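Long-range contacts in ribose transcriptional regulator (Enterococcus faecium DO, PDB 4RK1), which binds ribose in a periplasmic-binding-protein-like domain and probably represses transcription through a DNA-binding domain of the LacI family: residues 126-134 and 160-168; 110-121 and 145-156. All coordinates share one frame; numbering follows the deposited sequence.

Contact 1 of 2, residues 126-134 and 160-168. With RIB (alpha-D-ribofuranose), chain K.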
loop_
_atom_site.group_PDB
_atom_site.type_symbol
_atom_site.label_atom_id
_atom_site.label_comp_id
_atom_site.label_asym_id
_atom_site.label_seq_id
_atom_site.Cartn_x
_atom_site.Cartn_y
_atom_site.Cartn_z
ATOM N N GLN B 126 18.832 -6.534 26.886
ATOM C CA GLN B 126 18.096 -6.629 28.140
ATOM C C GLN B 126 17.239 -5.402 28.406
ATOM O O GLN B 126 16.256 -5.486 29.141
ATOM C CB GLN B 126 19.066 -6.849 29.300
ATOM C CG GLN B 126 20.065 -7.969 29.053
ATOM C CD GLN B 126 20.725 -8.451 30.326
ATOM O OE1 GLN B 126 21.926 -8.263 30.524
ATOM N NE2 GLN B 126 19.940 -9.069 31.205
ATOM N N THR B 127 17.620 -4.263 27.835
ATOM C CA THR B 127 16.777 -3.081 27.859
ATOM C C THR B 127 16.224 -2.929 26.456
ATOM O O THR B 127 16.963 -2.687 25.503
ATOM C CB THR B 127 17.559 -1.822 28.285
ATOM O OG1 THR B 127 18.250 -2.091 29.512
ATOM C CG2 THR B 127 16.612 -0.652 28.499
ATOM N N ILE B 128 14.922 -3.123 26.339
ATOM C CA ILE B 128 14.272 -3.214 25.052
ATOM C C ILE B 128 13.109 -2.244 25.001
ATOM O O ILE B 128 12.341 -2.129 25.951
ATOM C CB ILE B 128 13.766 -4.650 24.812
ATOM C CG1 ILE B 128 14.964 -5.601 24.669
ATOM C CG2 ILE B 128 12.857 -4.703 23.585
ATOM C CD1 ILE B 128 14.589 -7.071 24.677
ATOM N N ALA B 129 12.982 -1.572 23.863
ATOM C CA ALA B 129 11.886 -0.659 23.605
ATOM C C ALA B 129 10.799 -1.363 22.809
ATOM O O ALA B 129 11.073 -2.150 21.897
ATOM C CB ALA B 129 12.384 0.564 22.846
ATOM N N LEU B 130 9.565 -1.075 23.187
ATOM C CA LEU B 130 8.382 -1.564 22.512
ATOM C C LEU B 130 7.760 -0.376 21.794
ATOM O O LEU B 130 7.387 0.606 22.425
ATOM C CB LEU B 130 7.419 -2.125 23.554
ATOM C CG LEU B 130 6.494 -3.263 23.162
ATOM C CD1 LEU B 130 7.296 -4.518 22.846
ATOM C CD2 LEU B 130 5.520 -3.505 24.303
ATOM N N VAL B 131 7.700 -0.448 20.470
ATOM C CA VAL B 131 7.086 0.597 19.656
ATOM C C VAL B 131 5.760 0.057 19.147
ATOM O O VAL B 131 5.719 -0.894 18.359
ATOM C CB VAL B 131 8.010 1.023 18.489
ATOM C CG1 VAL B 131 7.320 2.033 17.579
ATOM C CG2 VAL B 131 9.304 1.616 19.030
ATOM N N TYR B 132 4.665 0.646 19.607
ATOM C CA TYR B 132 3.349 0.051 19.382
ATOM C C TYR B 132 2.259 1.112 19.320
ATOM O O TYR B 132 2.458 2.220 19.791
ATOM C CB TYR B 132 3.051 -0.943 20.500
ATOM C CG TYR B 132 2.931 -0.298 21.856
ATOM C CD1 TYR B 132 4.063 0.034 22.586
ATOM C CD2 TYR B 132 1.688 -0.005 22.402
ATOM C CE1 TYR B 132 3.965 0.635 23.825
ATOM C CE2 TYR B 132 1.577 0.599 23.647
ATOM C CZ TYR B 132 2.720 0.915 24.354
ATOM O OH TYR B 132 2.632 1.515 25.593
ATOM N N PRO B 133 1.099 0.768 18.742
ATOM C CA PRO B 133 0.015 1.735 18.649
ATOM C C PRO B 133 -0.657 1.989 19.986
ATOM O O PRO B 133 -1.033 1.048 20.669
ATOM C CB PRO B 133 -0.971 1.064 17.695
ATOM C CG PRO B 133 -0.708 -0.395 17.836
ATOM C CD PRO B 133 0.769 -0.494 18.048
ATOM N N GLU B 134 -0.819 3.252 20.357
ATOM C CA GLU B 134 -1.576 3.569 21.563
ATOM C C GLU B 134 -2.975 2.951 21.454
ATOM O O GLU B 134 -3.595 2.990 20.385
ATOM C CB GLU B 134 -1.673 5.079 21.773
ATOM C CG GLU B 134 -2.062 5.450 23.199
ATOM C CD GLU B 134 -2.401 6.917 23.363
ATOM O OE1 GLU B 134 -2.040 7.720 22.477
ATOM O OE2 GLU B 134 -3.031 7.264 24.385
ATOM N N GLN B 160 11.575 -2.865 32.784
ATOM C CA GLN B 160 12.794 -2.585 32.009
ATOM C C GLN B 160 12.443 -2.575 30.505
ATOM O O GLN B 160 13.325 -2.510 29.633
ATOM C CB GLN B 160 13.840 -3.657 32.321
ATOM C CG GLN B 160 15.279 -3.311 31.968
ATOM C CD GLN B 160 16.273 -4.254 32.631
ATOM O OE1 GLN B 160 16.226 -4.470 33.839
ATOM N NE2 GLN B 160 17.170 -4.823 31.842
ATOM N N LEU B 161 11.145 -2.694 30.218
ATOM C CA LEU B 161 10.603 -2.427 28.893
ATOM C C LEU B 161 10.432 -0.936 28.769
ATOM O O LEU B 161 9.760 -0.336 29.596
ATOM C CB LEU B 161 9.213 -3.037 28.719
ATOM C CG LEU B 161 9.059 -4.376 28.022
ATOM C CD1 LEU B 161 7.579 -4.735 28.007
ATOM C CD2 LEU B 161 9.630 -4.318 26.612
ATOM N N ILE B 162 11.016 -0.347 27.731
ATOM C CA ILE B 162 10.771 1.052 27.416
ATOM C C ILE B 162 9.551 1.099 26.502
ATOM O O ILE B 162 9.606 0.652 25.356
ATOM C CB ILE B 162 11.995 1.715 26.739
ATOM C CG1 ILE B 162 13.285 1.431 27.523
ATOM C CG2 ILE B 162 11.770 3.215 26.578
ATOM C CD1 ILE B 162 13.200 1.747 29.002
ATOM N N LEU B 163 8.449 1.632 27.015
ATOM C CA LEU B 163 7.195 1.705 26.271
ATOM C C LEU B 163 7.154 2.957 25.412
ATOM O O LEU B 163 7.207 4.067 25.933
ATOM C CB LEU B 163 6.003 1.702 27.235
ATOM C CG LEU B 163 5.904 0.476 28.146
ATOM C CD1 LEU B 163 4.699 0.582 29.073
ATOM C CD2 LEU B 163 5.845 -0.810 27.335
ATOM N N LEU B 164 7.045 2.782 24.098
ATOM C CA LEU B 164 6.974 3.916 23.178
ATOM C C LEU B 164 5.700 3.861 22.339
ATOM O O LEU B 164 5.747 3.530 21.144
ATOM C CB LEU B 164 8.217 3.960 22.289
ATOM C CG LEU B 164 9.560 4.018 23.008
ATOM C CD1 LEU B 164 10.690 3.939 22.003
ATOM C CD2 LEU B 164 9.692 5.285 23.836
ATOM N N PRO B 165 4.549 4.170 22.963
ATOM C CA PRO B 165 3.296 4.212 22.216
ATOM C C PRO B 165 3.297 5.341 21.190
ATOM O O PRO B 165 3.856 6.401 21.440
ATOM C CB PRO B 165 2.236 4.448 23.295
ATOM C CG PRO B 165 2.969 5.087 24.416
ATOM C CD PRO B 165 4.361 4.532 24.381
ATOM N N THR B 166 2.688 5.098 20.035
ATOM C CA THR B 166 2.682 6.069 18.950
ATOM C C THR B 166 1.525 5.774 17.985
ATOM O O THR B 166 0.686 4.924 18.263
ATOM C CB THR B 166 4.067 6.123 18.243
ATOM O OG1 THR B 166 4.129 7.253 17.357
ATOM C CG2 THR B 166 4.383 4.826 17.480
ATOM N N GLN B 167 1.461 6.503 16.877
ATOM C CA GLN B 167 0.464 6.241 15.841
ATOM C C GLN B 167 0.918 5.018 15.049
ATOM O O GLN B 167 2.116 4.814 14.860
ATOM C CB GLN B 167 0.295 7.448 14.910
ATOM C CG GLN B 167 -0.350 8.669 15.560
ATOM C CD GLN B 167 0.602 9.457 16.451
ATOM O OE1 GLN B 167 1.752 9.711 16.084
ATOM N NE2 GLN B 167 0.126 9.848 17.633
ATOM N N PHE B 168 -0.033 4.213 14.592
ATOM C CA PHE B 168 0.275 2.936 13.948
ATOM C C PHE B 168 0.616 3.191 12.470
ATOM O O PHE B 168 -0.202 2.962 11.586
ATOM C CB PHE B 168 -0.932 1.985 14.088
ATOM C CG PHE B 168 -0.580 0.509 14.164
ATOM C CD1 PHE B 168 0.733 0.057 14.302
ATOM C CD2 PHE B 168 -1.604 -0.436 14.160
ATOM C CE1 PHE B 168 1.018 -1.301 14.391
ATOM C CE2 PHE B 168 -1.325 -1.791 14.258
ATOM C CZ PHE B 168 -0.014 -2.227 14.373
HETATM O O5 RIB K . 0.517 -4.127 9.915
HETATM C C5 RIB K . -0.819 -3.762 10.287
HETATM C C4 RIB K . -1.154 -4.530 11.488
HETATM O O4 RIB K . -2.499 -4.254 11.914
HETATM C C3 RIB K . -0.949 -5.950 10.982
HETATM O O3 RIB K . 0.061 -6.500 11.808
HETATM C C2 RIB K . -2.329 -6.565 11.080
HETATM O O2 RIB K . -2.324 -7.828 11.725
HETATM C C1 RIB K . -3.228 -5.476 11.703
HETATM O O1 RIB K . -3.887 -5.912 12.877
#
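Gln126 and Gln160 meet just before two parallel strands begin, 128-133 and 161-166. Helix 138-153 connects the strands, making a beta-alpha-beta unit of the periplasmic-binding-protein fold. Within the chain, 161-166 is an outermost strand of the sheet. Gln160 NE2 donates to Gln126 O over 2.9 Å. The bond is bent, 135° at the hydrogen, and NE2 stands above the carbonyl plane. The chain of Gln160 is extended, with CG anti to the backbone N (chi1 -162°), and this carries the amide across to the loop before strand 128-133. Thr127 crosses it at about a right angle and rests its CG2 near Ile162 CG1. Ile128 O accepts Ile162 N, the first bond of the regular parallel pairing. Ala129 shares a face with Ile162 and Leu164, and its CB lies 3.9 Å from Leu164 CD1. Helix 177-182 packs on this face through Leu180. Leu130 sits on the opposite face, beside and aligned with Leu163; their CD2 atoms meet at 4.1 Å. Leu130 N donates to Ile162 O, and Leu130 O accepts Leu164 N. Val131 returns to the Ala129 face, with CG2 against Leu164 CD1. The Tyr132 ring lies alongside Pro165, whose CB is off-centre over one ring face. Leu163 CB comes to the ring edge, 3.8 Å from Tyr132 OH. Tyr132 O takes Thr166 N. Pro133 makes a CH-pi contact over the face of the Phe168 ring, with Pro133 CG 3.6 Å from the ring centroid. Phe168 CE2, in the ribose pocket, lies 3.6 Å from ribose O4. Glu134 N closes the pairing on Thr166 O at 3.1 Å.

Contact 2 of 2, residues 110-121 and 145-156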
loop_
_atom_site.group_PDB
_atom_site.type_symbol
_atom_site.label_atom_id
_atom_site.label_comp_id
_atom_site.label_asym_id
_atom_site.label_seq_id
_atom_site.Cartn_x
_atom_site.Cartn_y
_atom_site.Cartn_z
ATOM N N PHE B 110 0.340 -14.263 19.811
ATOM C CA PHE B 110 1.090 -14.514 21.061
ATOM C C PHE B 110 2.441 -15.161 20.736
ATOM O O PHE B 110 3.506 -14.708 21.188
ATOM C CB PHE B 110 0.279 -15.405 22.011
ATOM C CG PHE B 110 0.915 -15.591 23.370
ATOM C CD1 PHE B 110 1.847 -16.599 23.580
ATOM C CD2 PHE B 110 0.575 -14.768 24.434
ATOM C CE1 PHE B 110 2.439 -16.775 24.825
ATOM C CE2 PHE B 110 1.153 -14.947 25.689
ATOM C CZ PHE B 110 2.094 -15.947 25.878
ATOM N N ARG B 111 2.395 -16.203 19.920
ATOM C CA ARG B 111 3.600 -16.885 19.483
ATOM C C ARG B 111 4.557 -15.932 18.785
ATOM O O ARG B 111 5.756 -15.949 19.056
ATOM C CB ARG B 111 3.241 -18.054 18.560
ATOM C CG ARG B 111 4.416 -18.790 17.939
ATOM C CD ARG B 111 5.241 -19.567 18.953
ATOM N NE ARG B 111 6.289 -20.356 18.307
ATOM C CZ ARG B 111 7.217 -21.059 18.959
ATOM N NH1 ARG B 111 7.240 -21.087 20.288
ATOM N NH2 ARG B 111 8.133 -21.728 18.277
ATOM N N GLY B 112 4.042 -15.115 17.869
ATOM C CA GLY B 112 4.890 -14.173 17.156
ATOM C C GLY B 112 5.598 -13.186 18.070
ATOM O O GLY B 112 6.784 -12.920 17.901
ATOM N N GLY B 113 4.878 -12.638 19.043
ATOM C CA GLY B 113 5.502 -11.731 20.013
ATOM C C GLY B 113 6.556 -12.448 20.851
ATOM O O GLY B 113 7.632 -11.920 21.125
ATOM N N TYR B 114 6.248 -13.677 21.235
ATOM C CA TYR B 114 7.198 -14.523 21.954
ATOM C C TYR B 114 8.455 -14.766 21.138
ATOM O O TYR B 114 9.565 -14.630 21.650
ATOM C CB TYR B 114 6.535 -15.850 22.302
ATOM C CG TYR B 114 7.417 -16.838 23.014
ATOM C CD1 TYR B 114 7.650 -16.725 24.382
ATOM C CD2 TYR B 114 7.988 -17.912 22.332
ATOM C CE1 TYR B 114 8.426 -17.652 25.051
ATOM C CE2 TYR B 114 8.784 -18.839 22.997
ATOM C CZ TYR B 114 8.991 -18.701 24.354
ATOM O OH TYR B 114 9.765 -19.609 25.025
ATOM N N LEU B 115 8.290 -15.105 19.863
ATOM C CA LEU B 115 9.442 -15.288 18.995
ATOM C C LEU B 115 10.301 -14.033 18.898
ATOM O O LEU B 115 11.526 -14.128 18.915
ATOM C CB LEU B 115 9.024 -15.739 17.595
ATOM C CG LEU B 115 8.484 -17.165 17.438
ATOM C CD1 LEU B 115 7.994 -17.362 16.007
ATOM C CD2 LEU B 115 9.529 -18.211 17.794
ATOM N N ALA B 116 9.666 -12.863 18.781
ATOM C CA ALA B 116 10.400 -11.603 18.704
ATOM C C ALA B 116 11.217 -11.339 19.972
ATOM O O ALA B 116 12.389 -10.963 19.901
ATOM C CB ALA B 116 9.446 -10.452 18.448
ATOM N N GLY B 117 10.582 -11.534 21.122
ATOM C CA GLY B 117 11.253 -11.396 22.400
ATOM C C GLY B 117 12.420 -12.339 22.569
ATOM O O GLY B 117 13.510 -11.912 22.957
HETATM N N MSE B 118 12.209 -13.617 22.259
HETATM C CA MSE B 118 13.253 -14.634 22.450
HETATM C C MSE B 118 14.446 -14.356 21.574
HETATM O O MSE B 118 15.597 -14.580 21.981
HETATM C CB MSE B 118 12.730 -16.058 22.228
HETATM C CG MSE B 118 11.636 -16.477 23.208
HETATM SE SE MSE B 118 12.242 -16.623 25.087
HETATM C CE MSE B 118 13.204 -18.332 24.840
ATOM N N HIS B 119 14.202 -13.836 20.372
ATOM C CA HIS B 119 15.291 -13.488 19.467
ATOM C C HIS B 119 16.165 -12.348 20.019
ATOM O O HIS B 119 17.395 -12.474 20.093
ATOM C CB HIS B 119 14.742 -13.103 18.093
ATOM C CG HIS B 119 15.800 -12.684 17.119
ATOM N ND1 HIS B 119 16.715 -13.567 16.586
ATOM C CD2 HIS B 119 16.095 -11.473 16.588
ATOM C CE1 HIS B 119 17.523 -12.920 15.764
ATOM N NE2 HIS B 119 17.168 -11.649 15.747
ATOM N N LEU B 120 15.535 -11.241 20.404
ATOM C CA LEU B 120 16.271 -10.110 20.976
ATOM C C LEU B 120 17.008 -10.492 22.263
ATOM O O LEU B 120 18.153 -10.089 22.471
ATOM C CB LEU B 120 15.333 -8.920 21.245
ATOM C CG LEU B 120 14.803 -8.157 20.013
ATOM C CD1 LEU B 120 13.834 -7.061 20.427
ATOM C CD2 LEU B 120 15.937 -7.570 19.192
ATOM N N LEU B 121 16.352 -11.265 23.120
ATOM C CA LEU B 121 16.956 -11.696 24.379
ATOM C C LEU B 121 18.105 -12.677 24.152
ATOM O O LEU B 121 19.110 -12.594 24.847
ATOM C CB LEU B 121 15.907 -12.300 25.311
ATOM C CG LEU B 121 14.843 -11.314 25.780
ATOM C CD1 LEU B 121 13.576 -12.029 26.240
ATOM C CD2 LEU B 121 15.377 -10.388 26.863
ATOM N N GLU B 145 1.761 -9.421 24.815
ATOM C CA GLU B 145 1.711 -10.419 25.878
ATOM C C GLU B 145 2.703 -11.554 25.623
ATOM O O GLU B 145 3.391 -11.995 26.540
ATOM C CB GLU B 145 0.292 -10.970 26.041
ATOM C CG GLU B 145 -0.720 -9.952 26.556
ATOM C CD GLU B 145 -0.354 -9.414 27.923
ATOM O OE1 GLU B 145 -0.129 -10.240 28.831
ATOM O OE2 GLU B 145 -0.280 -8.174 28.082
ATOM N N GLY B 146 2.793 -12.011 24.381
ATOM C CA GLY B 146 3.753 -13.057 24.040
ATOM C C GLY B 146 5.179 -12.581 24.232
ATOM O O GLY B 146 6.052 -13.332 24.690
ATOM N N PHE B 147 5.419 -11.322 23.879
ATOM C CA PHE B 147 6.719 -10.710 24.095
ATOM C C PHE B 147 7.066 -10.655 25.590
ATOM O O PHE B 147 8.203 -10.925 25.986
ATOM C CB PHE B 147 6.736 -9.313 23.499
ATOM C CG PHE B 147 8.085 -8.687 23.474
ATOM C CD1 PHE B 147 8.948 -8.931 22.419
ATOM C CD2 PHE B 147 8.493 -7.843 24.495
ATOM C CE1 PHE B 147 10.192 -8.342 22.375
ATOM C CE2 PHE B 147 9.745 -7.260 24.458
ATOM C CZ PHE B 147 10.594 -7.518 23.403
ATOM N N LYS B 148 6.085 -10.310 26.412
ATOM C CA LYS B 148 6.287 -10.285 27.866
ATOM C C LYS B 148 6.543 -11.671 28.447
ATOM O O LYS B 148 7.277 -11.813 29.415
ATOM C CB LYS B 148 5.098 -9.633 28.567
ATOM C CG LYS B 148 5.059 -8.122 28.406
ATOM C CD LYS B 148 3.758 -7.544 28.937
ATOM C CE LYS B 148 3.824 -6.026 29.015
ATOM N NZ LYS B 148 2.542 -5.431 29.479
ATOM N N SER B 149 5.929 -12.691 27.858
ATOM C CA SER B 149 6.205 -14.083 28.216
ATOM C C SER B 149 7.675 -14.437 27.983
ATOM O O SER B 149 8.282 -15.123 28.798
ATOM C CB SER B 149 5.291 -15.023 27.418
ATOM O OG SER B 149 5.453 -16.365 27.812
ATOM N N ALA B 150 8.250 -13.960 26.876
ATOM C CA ALA B 150 9.675 -14.130 26.620
ATOM C C ALA B 150 10.526 -13.422 27.677
ATOM O O ALA B 150 11.510 -13.975 28.154
ATOM C CB ALA B 150 10.043 -13.643 25.221
ATOM N N LEU B 151 10.142 -12.207 28.056
ATOM C CA LEU B 151 10.835 -11.504 29.136
ATOM C C LEU B 151 10.800 -12.304 30.443
ATOM O O LEU B 151 11.794 -12.342 31.167
ATOM C CB LEU B 151 10.225 -10.123 29.383
ATOM C CG LEU B 151 10.317 -9.082 28.274
ATOM C CD1 LEU B 151 9.593 -7.820 28.718
ATOM C CD2 LEU B 151 11.758 -8.780 27.903
ATOM N N ASP B 152 9.660 -12.925 30.738
ATOM C CA ASP B 152 9.524 -13.778 31.924
ATOM C C ASP B 152 10.511 -14.936 31.906
ATOM O O ASP B 152 11.090 -15.277 32.931
ATOM C CB ASP B 152 8.107 -14.360 32.040
ATOM C CG ASP B 152 7.053 -13.309 32.338
ATOM O OD1 ASP B 152 7.411 -12.174 32.725
ATOM O OD2 ASP B 152 5.857 -13.639 32.182
ATOM N N VAL B 153 10.710 -15.546 30.745
ATOM C CA VAL B 153 11.691 -16.615 30.635
ATOM C C VAL B 153 13.085 -16.119 31.034
ATOM O O VAL B 153 13.834 -16.828 31.708
ATOM C CB VAL B 153 11.708 -17.219 29.218
ATOM C CG1 VAL B 153 12.895 -18.157 29.028
ATOM C CG2 VAL B 153 10.396 -17.947 28.954
ATOM N N TYR B 154 13.425 -14.904 30.620
ATOM C CA TYR B 154 14.726 -14.319 30.939
ATOM C C TYR B 154 14.706 -13.532 32.258
ATOM O O TYR B 154 15.683 -12.871 32.603
ATOM C CB TYR B 154 15.194 -13.420 29.798
ATOM C CG TYR B 154 15.830 -14.169 28.653
ATOM C CD1 TYR B 154 15.050 -14.878 27.737
ATOM C CD2 TYR B 154 17.212 -14.176 28.483
ATOM C CE1 TYR B 154 15.632 -15.574 26.693
ATOM C CE2 TYR B 154 17.803 -14.869 27.431
ATOM C CZ TYR B 154 17.007 -15.558 26.535
ATOM O OH TYR B 154 17.583 -16.248 25.492
ATOM N N GLN B 155 13.593 -13.605 32.984
ATOM C CA GLN B 155 13.427 -12.897 34.249
ATOM C C GLN B 155 13.808 -11.422 34.140
ATOM O O GLN B 155 14.425 -10.853 35.040
ATOM C CB GLN B 155 14.211 -13.612 35.357
ATOM C CG GLN B 155 13.624 -14.976 35.683
ATOM C CD GLN B 155 14.516 -15.818 36.575
ATOM O OE1 GLN B 155 15.743 -15.732 36.517
ATOM N NE2 GLN B 155 13.899 -16.654 37.399
ATOM N N ILE B 156 13.426 -10.806 33.025
ATOM C CA ILE B 156 13.597 -9.376 32.846
ATOM C C ILE B 156 12.410 -8.760 33.582
ATOM O O ILE B 156 11.273 -9.244 33.440
ATOM C CB ILE B 156 13.567 -8.948 31.362
ATOM C CG1 ILE B 156 14.549 -9.772 30.509
ATOM C CG2 ILE B 156 13.863 -7.461 31.229
ATOM C CD1 ILE B 156 16.011 -9.465 30.728
HETATM O O HOH W 1 16.098 -17.118 23.437
#
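Phe110 lies flat over Gly146, with the glycine CA 3.6 Å from the centroid of the Phe110 ring. The ring reaches there because CG is anti to the backbone N (chi1 -174°). Its CZ also touches Ser149 CB. The backbones nearly meet here, and Gly146 CA makes a CA-H...O contact of 3.3 Å with Phe110 O. Phe147 CA makes a similar contact with Gly113 O. The segment axes approach to 6.4 Å and cross at -40°. Gly113, Gly117 and Gly146 have no side chain to hold them further apart. Knobs-into-holes packing fills the interface. Phe147 enters between Gly113, Ala116, Gly117 and Leu120, and its CE1 comes within 3.2 Å of Gly117 CA. Ala150 fits among Tyr114, Gly117, Met118 and Leu121. Tyr114 lies among Gly146, Ser149, Ala150 and Val153, with Gly146 O at its ring edge. Near the end of helix 138-153, Leu121 CB sits 3.5 Å from the centroid of the Tyr154 ring, over its face. Selenomethionine Met118 meets the edge of the same ring in a Met-aromatic contact, SE to CE1 3.9 Å. A water joins Tyr154 OH to Met118 O, donating to the carbonyl. Leu121 CD2 reaches Ile156 CG1 at 3.8 Å.

Further out, a Schellman motif with Gln155 as its C-prime residue ends the helix and places Ile156. Leu130 of strand 128-133 backs Phe147, and Ile217 backs Ala116 and Leu120. This is a glycine-rich pair of neighbouring helices on one face of the sheet, as expected of the alternating beta-alpha architecture of the periplasmic-binding-protein fold.

In the fold
The two contacts lie about 14 Å apart between centres. Their segments alternate along the chain: helix 109-122, strand 128-133, helix 138-153, strand 161-166. Contact 1 joins the two strands and contact 2 the two helices. The layers meet through Phe147, which packs on both Ile128 and Leu161; Ile128 CG2 is 3.6 Å from Phe147 CZ. Leu151 adds a second link, with its CD1 3.6 Å from Leu161 CG. Helix 138-153 thus belongs to both, as the crossover of contact 1 and one partner of contact 2. It also brings Asn139 and Arg143 to the ribose, while contact 1 contributes Phe168.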